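Local structure of uncharacterized protein (Bacteroides caccae, 3NO2) at residues A[12-17]-A[266-271]; A[186-191]-A[200-205]; A[211-216]-A[230-235]. The protein is of unknown function but folds as a six-bladed beta-propeller, related in sequence to Mal s 1 allergenic proteins. One frame throughout, in Å; residues are numbered along the deposited sequence. Where two conformers were deposited one is given.

Interaction 1 of 3, residues A[12-17]-A[266-271]; sequences SGWNKI and GMISTI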
ATOM      1  N   SER A  12       5.919   3.569  -7.022  1.00  5.14           N
ATOM      2  CA  SER A  12       5.692   4.062  -8.345  1.00  6.34           C
ATOM      3  C   SER A  12       6.883   4.918  -8.746  1.00  6.23           C
ATOM      4  O   SER A  12       7.347   5.766  -7.965  1.00  7.02           O
ATOM      5  CB  SER A  12       4.417   4.888  -8.344  1.00  6.63           C
ATOM      6  OG  SER A  12       4.164   5.395  -9.634  1.00  6.62           O
ATOM      7  N   GLY A  13       7.356   4.767  -9.988  1.00  7.39           N
ATOM      8  CA  GLY A  13       8.488   5.568 -10.467  1.00  8.10           C
ATOM      9  C   GLY A  13       9.839   5.054  -9.992  1.00  8.70           C
ATOM     10  O   GLY A  13      10.862   5.724 -10.232  1.00 10.95           O
ATOM     11  N   TRP A  14       9.893   3.919  -9.306  1.00  6.98           N
ATOM     12  CA  TRP A  14      11.133   3.230  -8.953  1.00  6.82           C
ATOM     13  C   TRP A  14      11.087   1.884  -9.620  1.00  7.39           C
ATOM     14  O   TRP A  14      10.170   1.094  -9.427  1.00  7.89           O
ATOM     15  CB  TRP A  14      11.217   3.004  -7.438  1.00  8.28           C
ATOM     16  CG  TRP A  14      12.534   2.542  -6.917  1.00  8.24           C
ATOM     17  CD1 TRP A  14      13.715   2.427  -7.602  1.00 13.02           C
ATOM     18  CD2 TRP A  14      12.807   2.087  -5.587  1.00  8.93           C
ATOM     19  NE1 TRP A  14      14.706   1.936  -6.773  1.00 14.88           N
ATOM     20  CE2 TRP A  14      14.178   1.757  -5.521  1.00 12.20           C
ATOM     21  CE3 TRP A  14      12.030   1.965  -4.435  1.00 10.46           C
ATOM     22  CZ2 TRP A  14      14.787   1.299  -4.344  1.00 13.25           C
ATOM     23  CZ3 TRP A  14      12.644   1.479  -3.276  1.00 12.45           C
ATOM     24  CH2 TRP A  14      13.995   1.209  -3.238  1.00 11.83           C
ATOM     25  N   ASN A  15      12.069   1.626 -10.478  1.00  7.23           N
ATOM     26  CA  ASN A  15      12.105   0.408 -11.286  1.00  8.37           C
ATOM     27  C   ASN A  15      12.708  -0.827 -10.653  1.00  9.45           C
ATOM     28  O   ASN A  15      13.135  -1.753 -11.368  1.00  9.45           O
ATOM     29  CB  ASN A  15      12.764   0.707 -12.647  1.00 10.04           C
ATOM     30  CG  ASN A  15      14.270   0.941 -12.533  1.00 17.66           C
ATOM     31  OD1 ASN A  15      14.878   0.886 -11.447  1.00 19.65           O
ATOM     32  ND2 ASN A  15      14.906   1.190 -13.686  1.00 30.89           N
ATOM     33  N   LYS A  16      12.740  -0.863  -9.320  0.50  7.92           N
ATOM     34  CA  LYS A  16      13.212  -1.996  -8.512  0.50  7.95           C
ATOM     35  C   LYS A  16      12.266  -2.173  -7.351  0.50  7.96           C
ATOM     36  O   LYS A  16      11.687  -1.193  -6.870  0.50  8.93           O
ATOM     37  CB  LYS A  16      14.608  -1.723  -7.893  0.50  7.15           C
ATOM     38  CG  LYS A  16      15.731  -1.469  -8.893  0.50 15.43           C
ATOM     39  CD  LYS A  16      15.970  -2.593  -9.852  0.50 15.66           C
ATOM     40  CE  LYS A  16      17.144  -2.220 -10.809  0.50 17.98           C
ATOM     41  NZ  LYS A  16      17.470  -3.267 -11.830  0.50 25.05           N
ATOM     42  N   ILE A  17      12.144  -3.395  -6.844  1.00  6.71           N
ATOM     43  CA  ILE A  17      11.741  -3.596  -5.449  1.00  7.69           C
ATOM     44  C   ILE A  17      13.007  -3.978  -4.679  1.00  7.42           C
ATOM     45  O   ILE A  17      13.982  -4.446  -5.274  1.00  7.68           O
ATOM     46  CB  ILE A  17      10.600  -4.622  -5.260  1.00  7.41           C
ATOM     47  CG1 ILE A  17      10.990  -5.977  -5.806  1.00  7.64           C
ATOM     48  CG2 ILE A  17       9.316  -4.067  -5.969  1.00  8.37           C
ATOM     49  CD1 ILE A  17       9.969  -7.050  -5.548  1.00 11.25           C
ATOM     50  N   GLY A 266      15.006   4.880  -4.259  1.00 11.03           N
ATOM     51  CA  GLY A 266      13.950   5.363  -5.132  1.00  9.90           C
ATOM     52  C   GLY A 266      12.735   5.814  -4.333  1.00 10.04           C
ATOM     53  O   GLY A 266      12.693   5.756  -3.092  1.00 10.99           O
HETATM   54  N   MSE A 267      11.722   6.238  -5.047  1.00  6.60           N
HETATM   55  CA  MSE A 267      10.491   6.688  -4.446  1.00  7.49           C
HETATM   56  C   MSE A 267       9.708   5.489  -3.926  1.00  8.00           C
HETATM   57  O   MSE A 267       9.522   4.496  -4.624  1.00 10.01           O
HETATM   58  CB  MSE A 267       9.685   7.468  -5.442  1.00  7.87           C
HETATM   59  CG  MSE A 267      10.413   8.693  -5.978  1.00  6.17           C
HETATM   60 SE   MSE A 267       9.295   9.940  -6.910  0.75 11.26          SE
HETATM   61  CE  MSE A 267       9.055   8.863  -8.401  1.00 16.23           C
ATOM     62  N   ILE A 268       9.343   5.521  -2.658  1.00  5.51           N
ATOM     63  CA  ILE A 268       8.682   4.430  -1.956  1.00  5.62           C
ATOM     64  C   ILE A 268       7.220   4.777  -1.730  1.00  4.18           C
ATOM     65  O   ILE A 268       6.867   5.816  -1.161  1.00  5.31           O
ATOM     66  CB  ILE A 268       9.387   4.172  -0.623  1.00  5.13           C
ATOM     67  CG1 ILE A 268      10.810   3.657  -0.859  1.00  6.00           C
ATOM     68  CG2 ILE A 268       8.577   3.152   0.221  1.00  6.43           C
ATOM     69  CD1 ILE A 268      11.682   3.600   0.420  1.00  7.87           C
ATOM     70  N   SER A 269       6.320   3.872  -2.156  1.00  4.96           N
ATOM     71  CA  SER A 269       4.895   3.989  -1.864  1.00  5.36           C
ATOM     72  C   SER A 269       4.354   2.799  -1.092  1.00  5.47           C
ATOM     73  O   SER A 269       3.213   2.844  -0.645  1.00  4.95           O
ATOM     74  CB  SER A 269       4.042   4.228  -3.103  1.00  6.84           C
ATOM     75  OG  SER A 269       4.172   3.152  -4.013  1.00  8.61           O
ATOM     76  N   THR A 270       5.166   1.749  -0.889  1.00  4.68           N
ATOM     77  CA  THR A 270       4.716   0.519  -0.248  1.00  4.57           C
ATOM     78  C   THR A 270       5.855  -0.092   0.555  1.00  4.56           C
ATOM     79  O   THR A 270       7.025  -0.027   0.160  1.00  5.43           O
ATOM     80  CB  THR A 270       4.114  -0.455  -1.297  1.00  4.70           C
ATOM     81  OG1 THR A 270       3.722  -1.701  -0.698  1.00  5.62           O
ATOM     82  CG2 THR A 270       5.060  -0.751  -2.457  1.00  5.63           C
ATOM     83  N   ILE A 271       5.482  -0.745   1.651  1.00  5.47           N
ATOM     84  CA  ILE A 271       6.436  -1.348   2.592  1.00  5.75           C
ATOM     85  C   ILE A 271       5.836  -2.558   3.253  1.00  5.78           C
ATOM     86  O   ILE A 271       4.646  -2.562   3.543  1.00  5.91           O
ATOM     87  CB  ILE A 271       6.855  -0.316   3.660  1.00  5.71           C
ATOM     88  CG1 ILE A 271       7.901  -0.852   4.608  1.00  7.31           C
ATOM     89  CG2 ILE A 271       5.649   0.201   4.460  1.00  7.81           C
ATOM     90  CD1 ILE A 271       8.640   0.249   5.383  1.00  9.25           C
TER
HETATM   91  O   HOH W   1      12.400   6.379  -7.945  1.00 13.22           O
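Trp14 lays its indole over the backbone of Gly266 where the two ends of the chain meet in one blade of the six-bladed beta-propeller. Segment 12-17 turns from strand 6-10 into strand 16-21, while segment 266-271 leads into strand 270-274. That last strand pairs with strand 6-10, so one four-stranded sheet draws on both termini, the closure known in propellers as the Velcro. Ser269 and Thr270 both face Gly10 there, in a classic beta bulge.

No direct hydrogen bond joins the two segments, and the indole carries much of the contact. Gly266 CA makes a CH-pi contact, 3.5 Å from the centroid of the five-membered ring of Trp14 and 11° off its normal. Gly266 N lies over the same face, 3.5 Å from Trp14 CE2, an approach open to a residue without a side chain. The opposite face receives Lys16 O near its rim. With chi1 at -169°, Trp14 CG is trans to the backbone N, and the six-membered ring lies beside Ile268, its CZ3 3.7 Å from Ile268 CG1. Trp14 CE3 comes within 3.6 Å of Met267 O, a buried carbonyl oxygen with no hydrogen-bond partner in the model.

Met267, a selenomethionine, bends at chi3 (-72°), and its methyl CE rests 3.6 Å from Ser12 O, close also to Gly13 CA. Ser12 O is already engaged by Trp231 NE1, and Ser12 OG bonds to Glu38, so its carbonyl and hydroxyl are both engaged outside the two segments. A water completes the joint: it donates to Gly13 O at 2.8 Å and accepts from Met267 N at 3.0 Å.

Interaction 2 of 3, residues A[186-191]-A[200-205]; sequences HCFVQL and RRVNAN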
ATOM      1  N   HIS A 186      -1.944  15.029   1.685  1.00  7.00           N
ATOM      2  CA  HIS A 186      -0.862  15.271   2.653  1.00  6.88           C
ATOM      3  C   HIS A 186      -1.265  14.916   4.053  1.00  8.16           C
ATOM      4  O   HIS A 186      -0.793  15.518   5.018  1.00  8.61           O
ATOM      5  CB  HIS A 186      -0.327  16.723   2.604  1.00  7.40           C
ATOM      6  CG  HIS A 186      -0.212  17.295   1.219  1.00  6.91           C
ATOM      7  ND1 HIS A 186       0.494  16.675   0.210  1.00  8.30           N
ATOM      8  CD2 HIS A 186      -0.757  18.403   0.659  1.00  6.99           C
ATOM      9  CE1 HIS A 186       0.415  17.402  -0.899  1.00  7.92           C
ATOM     10  NE2 HIS A 186      -0.336  18.464  -0.651  1.00  7.46           N
ATOM     11  N   CYS A 187      -2.146  13.942   4.201  1.00  7.18           N
ATOM     12  CA  CYS A 187      -2.674  13.577   5.487  1.00  8.52           C
ATOM     13  C   CYS A 187      -3.147  12.127   5.480  1.00  7.87           C
ATOM     14  O   CYS A 187      -3.230  11.454   4.442  1.00  8.38           O
ATOM     15  CB  CYS A 187      -3.870  14.485   5.877  1.00  8.42           C
ATOM     16  SG  CYS A 187      -5.355  14.251   4.875  1.00 10.53           S
ATOM     17  N   PHE A 188      -3.455  11.636   6.661  1.00  7.43           N
ATOM     18  CA  PHE A 188      -4.235  10.431   6.800  1.00  8.63           C
ATOM     19  C   PHE A 188      -5.335  10.610   7.817  1.00  9.45           C
ATOM     20  O   PHE A 188      -5.294  11.581   8.618  1.00  9.88           O
ATOM     21  CB  PHE A 188      -3.350   9.220   7.130  1.00  8.21           C
ATOM     22  CG  PHE A 188      -2.614   9.272   8.434  1.00  9.74           C
ATOM     23  CD1 PHE A 188      -3.170   8.723   9.584  1.00 10.95           C
ATOM     24  CD2 PHE A 188      -1.323   9.745   8.483  1.00 11.54           C
ATOM     25  CE1 PHE A 188      -2.436   8.683  10.758  1.00 14.47           C
ATOM     26  CE2 PHE A 188      -0.600   9.702   9.667  1.00 12.04           C
ATOM     27  CZ  PHE A 188      -1.158   9.182  10.774  1.00 12.10           C
ATOM     28  N   VAL A 189      -6.321   9.746   7.801  1.00  8.40           N
ATOM     29  CA  VAL A 189      -7.427   9.830   8.754  1.00  9.53           C
ATOM     30  C   VAL A 189      -7.567   8.505   9.490  1.00 10.93           C
ATOM     31  O   VAL A 189      -7.109   7.467   9.013  1.00 10.03           O
ATOM     32  CB  VAL A 189      -8.762  10.191   8.091  1.00  9.29           C
ATOM     33  CG1 VAL A 189      -8.675  11.583   7.447  1.00 13.65           C
ATOM     34  CG2 VAL A 189      -9.155   9.096   7.065  1.00 12.90           C
ATOM     35  N   GLN A 190      -8.163   8.565  10.683  1.00 11.23           N
ATOM     36  CA  GLN A 190      -8.584   7.396  11.406  1.00 10.88           C
ATOM     37  C   GLN A 190     -10.107   7.308  11.318  1.00 12.33           C
ATOM     38  O   GLN A 190     -10.781   8.311  11.643  1.00 14.14           O
ATOM     39  CB  GLN A 190      -8.098   7.497  12.854  1.00 12.46           C
ATOM     40  CG  GLN A 190      -8.483   6.301  13.707  1.00 13.07           C
ATOM     41  CD  GLN A 190      -7.906   6.376  15.117  1.00 19.48           C
ATOM     42  OE1 GLN A 190      -6.877   7.007  15.335  1.00 22.02           O
ATOM     43  NE2 GLN A 190      -8.566   5.710  16.074  1.00 18.50           N
ATOM     44  N   LEU A 191     -10.604   6.154  10.905  1.00 12.18           N
ATOM     45  CA  LEU A 191     -12.035   5.880  10.791  1.00 15.08           C
ATOM     46  C   LEU A 191     -12.492   4.917  11.872  1.00 19.84           C
ATOM     47  O   LEU A 191     -11.889   3.867  12.067  1.00 18.30           O
ATOM     48  CB  LEU A 191     -12.380   5.224   9.457  1.00 21.21           C
ATOM     49  CG  LEU A 191     -12.108   6.041   8.218  1.00 20.36           C
ATOM     50  CD1 LEU A 191     -12.641   5.266   6.975  1.00 20.91           C
ATOM     51  CD2 LEU A 191     -12.720   7.414   8.313  1.00 24.96           C
ATOM     52  N   ARG A 200     -10.211  11.197  13.571  1.00 19.06           N
ATOM     53  CA  ARG A 200      -9.026  12.010  13.651  1.00 19.96           C
ATOM     54  C   ARG A 200      -8.446  12.209  12.252  1.00 17.60           C
ATOM     55  O   ARG A 200      -8.514  11.278  11.449  1.00 14.42           O
ATOM     56  CB  ARG A 200      -7.993  11.294  14.502  1.00 25.41           C
ATOM     57  CG  ARG A 200      -6.858  12.127  14.782  1.00 32.68           C
ATOM     58  CD  ARG A 200      -5.904  11.415  15.648  1.00 37.63           C
ATOM     59  NE  ARG A 200      -4.854  12.341  16.015  1.00 47.36           N
ATOM     60  CZ  ARG A 200      -3.715  11.974  16.576  1.00 50.11           C
ATOM     61  NH1 ARG A 200      -3.488  10.682  16.821  1.00 48.26           N
ATOM     62  NH2 ARG A 200      -2.817  12.900  16.874  1.00 49.83           N
ATOM     63  N   ARG A 201      -7.944  13.415  11.952  0.50 16.92           N
ATOM     64  CA  ARG A 201      -7.154  13.697  10.740  0.50 15.72           C
ATOM     65  C   ARG A 201      -5.779  14.191  11.150  0.50 16.18           C
ATOM     66  O   ARG A 201      -5.632  15.200  11.888  0.50 15.34           O
ATOM     67  CB  ARG A 201      -7.820  14.718   9.801  0.50 14.90           C
ATOM     68  CG  ARG A 201      -7.053  14.955   8.466  0.50 17.61           C
ATOM     69  CD  ARG A 201      -7.829  15.841   7.439  0.50 19.33           C
ATOM     70  NE  ARG A 201      -8.761  15.104   6.555  0.50 20.39           N
ATOM     71  CZ  ARG A 201     -10.087  15.095   6.692  0.50 26.67           C
ATOM     72  NH1 ARG A 201     -10.663  15.785   7.666  0.50 31.83           N
ATOM     73  NH2 ARG A 201     -10.845  14.409   5.845  0.50 25.37           N
ATOM     74  N   VAL A 202      -4.764  13.500  10.627  1.00 12.64           N
ATOM     75  CA  VAL A 202      -3.394  13.724  10.947  1.00 11.77           C
ATOM     76  C   VAL A 202      -2.674  14.298   9.759  1.00 13.38           C
ATOM     77  O   VAL A 202      -2.638  13.700   8.672  1.00 11.62           O
ATOM     78  CB  VAL A 202      -2.690  12.416  11.393  1.00 13.69           C
ATOM     79  CG1 VAL A 202      -1.255  12.651  11.781  1.00 15.22           C
ATOM     80  CG2 VAL A 202      -3.515  11.754  12.525  1.00 18.01           C
ATOM     81  N   ASN A 203      -2.121  15.472   9.926  1.00 14.69           N
ATOM     82  CA  ASN A 203      -1.292  16.041   8.891  1.00 15.56           C
ATOM     83  C   ASN A 203       0.064  16.427   9.429  1.00 13.67           C
ATOM     84  O   ASN A 203       0.401  16.059  10.574  1.00 13.93           O
ATOM     85  CB  ASN A 203      -1.994  17.171   8.218  1.00 15.04           C
ATOM     86  CG  ASN A 203      -2.321  18.294   9.149  1.00 22.11           C
ATOM     87  OD1 ASN A 203      -1.541  18.603  10.054  1.00 21.89           O
ATOM     88  ND2 ASN A 203      -3.491  18.887   8.973  1.00 31.03           N
ATOM     89  N   ALA A 204       0.862  17.110   8.632  1.00 14.40           N
ATOM     90  CA  ALA A 204       2.208  17.441   9.078  1.00 14.84           C
ATOM     91  C   ALA A 204       2.277  18.322  10.337  1.00 15.36           C
ATOM     92  O   ALA A 204       3.298  18.297  11.057  1.00 20.88           O
ATOM     93  CB  ALA A 204       3.003  18.079   7.930  1.00 16.16           C
ATOM     94  N   ASN A 205       1.235  19.073  10.621  1.00 16.61           N
ATOM     95  CA  ASN A 205       1.241  19.885  11.845  1.00 19.14           C
ATOM     96  C   ASN A 205       1.091  19.019  13.094  1.00 21.60           C
ATOM     97  O   ASN A 205       1.360  19.504  14.202  1.00 23.18           O
ATOM     98  CB  ASN A 205       0.094  20.901  11.826  1.00 22.97           C
ATOM     99  CG  ASN A 205       0.288  22.001  10.802  1.00 33.01           C
ATOM    100  OD1 ASN A 205       1.416  22.362  10.448  1.00 41.86           O
ATOM    101  ND2 ASN A 205      -0.830  22.551  10.320  1.00 43.82           N
TER
HETATM  102  O   HOH W   2       0.452  17.799   5.887  1.00 13.95           O
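The beta hairpin of strands 187-191 and 198-203 forms the outer half of one propeller blade, its strands running antiparallel at 160°. Phe188 and Val202 are a hydrogen-bonded pair: Val202 N donates to Phe188 O at 2.8 Å, almost straight, and Phe188 N to Val202 O at 3.0 Å. Gln190 N then bonds to Arg200 O at 2.8 Å.

On the face carrying Phe188 and Val202, the two side chains lie alongside each other. Phe188 CG stands between the backbone N and the carbonyl carbon (chi1 63°), which sets the ring over its strand partner, and Val202 CB sits 3.8 Å from the ring centroid in a CH-pi contact. The other face is built differently. There, in one of its two conformers, Arg201 brings its guanidinium under Val189 CG1, with Cys187 SG at the edge. Beyond the Phe188-Val202 pair, a water links His186 O to Ala204 N, and Asn203 OD1 accepts from Asn205 N in an Asx turn.

Strand 198-203 is outermost in the blade; strand 187-191 pairs along its other edge with strand 178-181, and Phe188 reaches across to Leu226 and Ile228 of strand 226-231 in the next blade.

Interaction 3 of 3, residues A[211-216]-A[230-235]; sequences QLFFVA and NWQGHD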
ATOM      1  N   GLN A 211       7.722  16.925   6.353  1.00 10.66           N
ATOM      2  CA  GLN A 211       6.696  17.489   5.462  1.00  9.70           C
ATOM      3  C   GLN A 211       6.120  16.278   4.702  1.00  9.21           C
ATOM      4  O   GLN A 211       6.869  15.537   4.040  1.00 10.27           O
ATOM      5  CB  GLN A 211       7.296  18.482   4.465  1.00 10.89           C
ATOM      6  CG  GLN A 211       6.233  18.989   3.478  1.00 15.28           C
ATOM      7  CD  GLN A 211       6.753  19.975   2.427  1.00 20.84           C
ATOM      8  OE1 GLN A 211       7.868  20.546   2.570  1.00 19.04           O
ATOM      9  NE2 GLN A 211       5.949  20.213   1.371  1.00 18.42           N
ATOM     10  N   LEU A 212       4.811  16.103   4.762  1.00  8.18           N
ATOM     11  CA  LEU A 212       4.111  15.029   4.042  1.00  8.17           C
ATOM     12  C   LEU A 212       3.786  15.464   2.634  1.00  8.00           C
ATOM     13  O   LEU A 212       3.200  16.534   2.422  1.00  8.32           O
ATOM     14  CB  LEU A 212       2.852  14.615   4.764  1.00  7.93           C
ATOM     15  CG  LEU A 212       3.059  14.026   6.184  1.00  8.91           C
ATOM     16  CD1 LEU A 212       1.722  13.781   6.903  1.00 10.23           C
ATOM     17  CD2 LEU A 212       3.921  12.734   6.150  1.00 10.01           C
ATOM     18  N   PHE A 213       4.234  14.644   1.683  1.00  6.77           N
ATOM     19  CA  PHE A 213       3.954  14.834   0.253  1.00  6.62           C
ATOM     20  C   PHE A 213       2.741  13.963  -0.104  1.00  6.99           C
ATOM     21  O   PHE A 213       1.653  14.246   0.388  1.00  7.56           O
ATOM     22  CB  PHE A 213       5.228  14.539  -0.529  1.00  6.91           C
ATOM     23  CG  PHE A 213       6.288  15.586  -0.306  1.00  7.24           C
ATOM     24  CD1 PHE A 213       6.314  16.715  -1.112  1.00 13.39           C
ATOM     25  CD2 PHE A 213       7.148  15.545   0.742  1.00  8.99           C
ATOM     26  CE1 PHE A 213       7.265  17.742  -0.885  1.00 16.71           C
ATOM     27  CE2 PHE A 213       8.078  16.556   0.948  1.00 10.91           C
ATOM     28  CZ  PHE A 213       8.130  17.622   0.153  1.00 14.09           C
ATOM     29  N   PHE A 214       2.912  12.881  -0.875  1.00  6.06           N
ATOM     30  CA  PHE A 214       1.786  11.975  -1.131  1.00  5.46           C
ATOM     31  C   PHE A 214       1.853  10.921  -0.052  1.00  6.36           C
ATOM     32  O   PHE A 214       2.818  10.149   0.019  1.00  6.15           O
ATOM     33  CB  PHE A 214       1.950  11.362  -2.531  1.00  6.09           C
ATOM     34  CG  PHE A 214       0.881  10.382  -2.932  1.00  6.38           C
ATOM     35  CD1 PHE A 214       0.885   9.102  -2.421  1.00  6.86           C
ATOM     36  CD2 PHE A 214      -0.112  10.757  -3.822  1.00  7.47           C
ATOM     37  CE1 PHE A 214      -0.104   8.210  -2.783  1.00  6.49           C
ATOM     38  CE2 PHE A 214      -1.079   9.863  -4.205  1.00  6.34           C
ATOM     39  CZ  PHE A 214      -1.110   8.605  -3.696  1.00  6.68           C
ATOM     40  N   VAL A 215       0.840  10.863   0.785  1.00  5.65           N
ATOM     41  CA  VAL A 215       0.791   9.910   1.907  1.00  4.92           C
ATOM     42  C   VAL A 215       0.331   8.575   1.312  1.00  5.30           C
ATOM     43  O   VAL A 215      -0.847   8.400   0.955  1.00  5.80           O
ATOM     44  CB  VAL A 215      -0.057  10.365   3.075  1.00  5.22           C
ATOM     45  CG1 VAL A 215      -0.128   9.280   4.160  1.00  7.20           C
ATOM     46  CG2 VAL A 215       0.481  11.677   3.624  1.00  7.17           C
ATOM     47  N   ALA A 216       1.297   7.673   1.131  1.00  5.21           N
ATOM     48  CA  ALA A 216       1.122   6.338   0.518  1.00  5.11           C
ATOM     49  C   ALA A 216       0.942   5.323   1.673  1.00  4.83           C
ATOM     50  O   ALA A 216       0.275   5.606   2.678  1.00  5.91           O
ATOM     51  CB  ALA A 216       2.226   6.030  -0.480  1.00  5.80           C
ATOM     52  N   ASN A 230       6.358   8.261   2.228  1.00  5.26           N
ATOM     53  CA  ASN A 230       6.212   9.681   1.920  1.00  5.40           C
ATOM     54  C   ASN A 230       6.622   9.964   0.488  1.00  5.77           C
ATOM     55  O   ASN A 230       7.729  10.408   0.210  1.00  5.74           O
ATOM     56  CB  ASN A 230       7.103  10.472   2.894  1.00  5.12           C
ATOM     57  CG  ASN A 230       6.842  11.954   2.871  1.00  7.05           C
ATOM     58  OD1 ASN A 230       5.734  12.379   2.542  1.00  7.68           O
ATOM     59  ND2 ASN A 230       7.860  12.777   3.179  1.00  7.03           N
ATOM     60  N   TRP A 231       5.725   9.635  -0.447  1.00  5.86           N
ATOM     61  CA  TRP A 231       6.069   9.532  -1.859  1.00  5.18           C
ATOM     62  C   TRP A 231       6.080  10.927  -2.491  1.00  6.14           C
ATOM     63  O   TRP A 231       5.112  11.703  -2.360  1.00  6.37           O
ATOM     64  CB  TRP A 231       5.046   8.597  -2.528  1.00  5.51           C
ATOM     65  CG  TRP A 231       5.339   8.254  -3.970  1.00  5.69           C
ATOM     66  CD1 TRP A 231       6.177   7.279  -4.436  1.00  5.72           C
ATOM     67  CD2 TRP A 231       4.785   8.866  -5.137  1.00  5.96           C
ATOM     68  NE1 TRP A 231       6.178   7.252  -5.792  1.00  5.95           N
ATOM     69  CE2 TRP A 231       5.326   8.203  -6.254  1.00  5.79           C
ATOM     70  CE3 TRP A 231       3.853   9.867  -5.338  1.00  7.55           C
ATOM     71  CZ2 TRP A 231       4.972   8.532  -7.545  1.00  7.77           C
ATOM     72  CZ3 TRP A 231       3.501  10.207  -6.665  1.00  8.05           C
ATOM     73  CH2 TRP A 231       4.062   9.557  -7.717  1.00  7.69           C
ATOM     74  N   GLN A 232       7.150  11.217  -3.196  1.00  6.15           N
ATOM     75  CA  GLN A 232       7.466  12.566  -3.641  1.00  6.49           C
ATOM     76  C   GLN A 232       7.266  12.814  -5.139  1.00  8.36           C
ATOM     77  O   GLN A 232       7.673  13.866  -5.652  1.00  9.82           O
ATOM     78  CB  GLN A 232       8.882  12.950  -3.206  1.00  7.87           C
ATOM     79  CG  GLN A 232       8.960  12.996  -1.651  1.00  8.34           C
ATOM     80  CD  GLN A 232      10.351  13.036  -1.099  1.00  8.21           C
ATOM     81  OE1 GLN A 232      11.219  13.732  -1.610  1.00  9.48           O
ATOM     82  NE2 GLN A 232      10.556  12.317   0.022  1.00  7.62           N
ATOM     83  N   GLY A 233       6.583  11.938  -5.827  1.00  7.01           N
ATOM     84  CA  GLY A 233       6.487  12.028  -7.294  1.00  7.75           C
ATOM     85  C   GLY A 233       5.527  13.060  -7.826  1.00  8.63           C
ATOM     86  O   GLY A 233       5.495  13.243  -9.059  1.00 11.09           O
ATOM     87  N   HIS A 234       4.758  13.742  -6.988  1.00  8.00           N
ATOM     88  CA  HIS A 234       3.869  14.788  -7.443  1.00  9.45           C
ATOM     89  C   HIS A 234       4.359  16.167  -7.047  1.00 13.46           C
ATOM     90  O   HIS A 234       3.632  17.161  -7.289  1.00 16.90           O
ATOM     91  CB  HIS A 234       2.432  14.583  -6.913  1.00  9.92           C
ATOM     92  CG  HIS A 234       1.685  13.453  -7.543  1.00  8.42           C
ATOM     93  ND1 HIS A 234       0.500  12.974  -7.041  1.00  9.22           N
ATOM     94  CD2 HIS A 234       1.971  12.685  -8.627  1.00 10.17           C
ATOM     95  CE1 HIS A 234       0.067  11.978  -7.806  1.00 12.11           C
ATOM     96  NE2 HIS A 234       0.952  11.775  -8.752  1.00 10.79           N
ATOM     97  N   ASP A 235       5.539  16.293  -6.457  1.00 12.47           N
ATOM     98  CA  ASP A 235       5.989  17.629  -6.134  1.00 14.68           C
ATOM     99  C   ASP A 235       7.414  17.846  -6.606  1.00 19.18           C
ATOM    100  O   ASP A 235       8.330  17.261  -6.055  1.00 19.41           O
ATOM    101  CB  ASP A 235       5.762  17.877  -4.641  1.00 14.28           C
ATOM    102  CG  ASP A 235       5.989  19.334  -4.233  1.00 18.66           C
ATOM    103  OD1 ASP A 235       6.529  20.127  -5.034  1.00 20.16           O
ATOM    104  OD2 ASP A 235       5.635  19.658  -3.099  1.00 15.98           O
TER
HETATM  105  O   HOH W   3       6.368  21.639  -1.286  1.00 24.27           O
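Asn230 CG lies anti to the backbone N (chi1 -168°), which carries the carboxamide across to the backbone of residues 211-213; Phe213 CG is anti to the carbonyl carbon (chi1 -70°), and the ring lies between Asn230, at its CD2 edge, and Asp235, at its CD1-CE1 edge. The contact lies at the open end of the beta hairpin of strands 214-220 and 226-231, the two inner strands of a propeller blade. Asn230 OD1 accepts from Phe213 N at 2.8 Å, nearly straight and in the carbonyl plane. Its ND2 donates to Gln211 O at 3.1 Å, tilted from the amide plane, and has a second acceptor in Pro244 O.

Regular strand pairing begins one residue further on: Phe214 N bonds to Trp231 O at 2.9 Å, and Trp231 N returns to Phe214 O at 3.0 Å. On the face shared by these two residues the rings meet T-shaped, the edge of Trp231 toward the face of Phe214, the six-membered ring of Trp231 at 76° to it and 5.5 Å away between centroids. His234, in the type I turn from Gln232 to Asp235, joins this aromatic cluster; its ND1 bonds to Asp184 and its NE2 to a citric acid molecule, probably from crystallisation.

Asp235 OD2 meets the Phe213 edge, 3.4 Å from CE1, where the partly positive ring hydrogens probably suit a carboxylate. A water ties this oxygen to Gln211 NE2, while OD1 accepts from Glu237 N. Accepting and donating at once, the Asn230 amide is fixed in rotation and in effect extends the pairing where strand 214-220 begins and strand 226-231 ends.

How the interactions relate
The three contacts lie in three consecutive blades counted round the ring. Interaction 2 comes first in the order of closure, within the blade running from strand 169-172 to strand 198-203; interaction 3 follows in the blade from strand 214-220 to strand 255-259; interaction 1, in the closing blade, encloses the other two along the chain. Interactions 1 and 2 are far apart, their centres about 23 Å from each other, and interaction 3 bridges them. Its Gly233 CA packs against Met267 SE of interaction 1, 3.5 Å away, and its Phe213 O meets His186 ND1 of interaction 2 at 2.7 Å. Side-chain-to-backbone contacts thus couple these three blades, including the one that closes the ring.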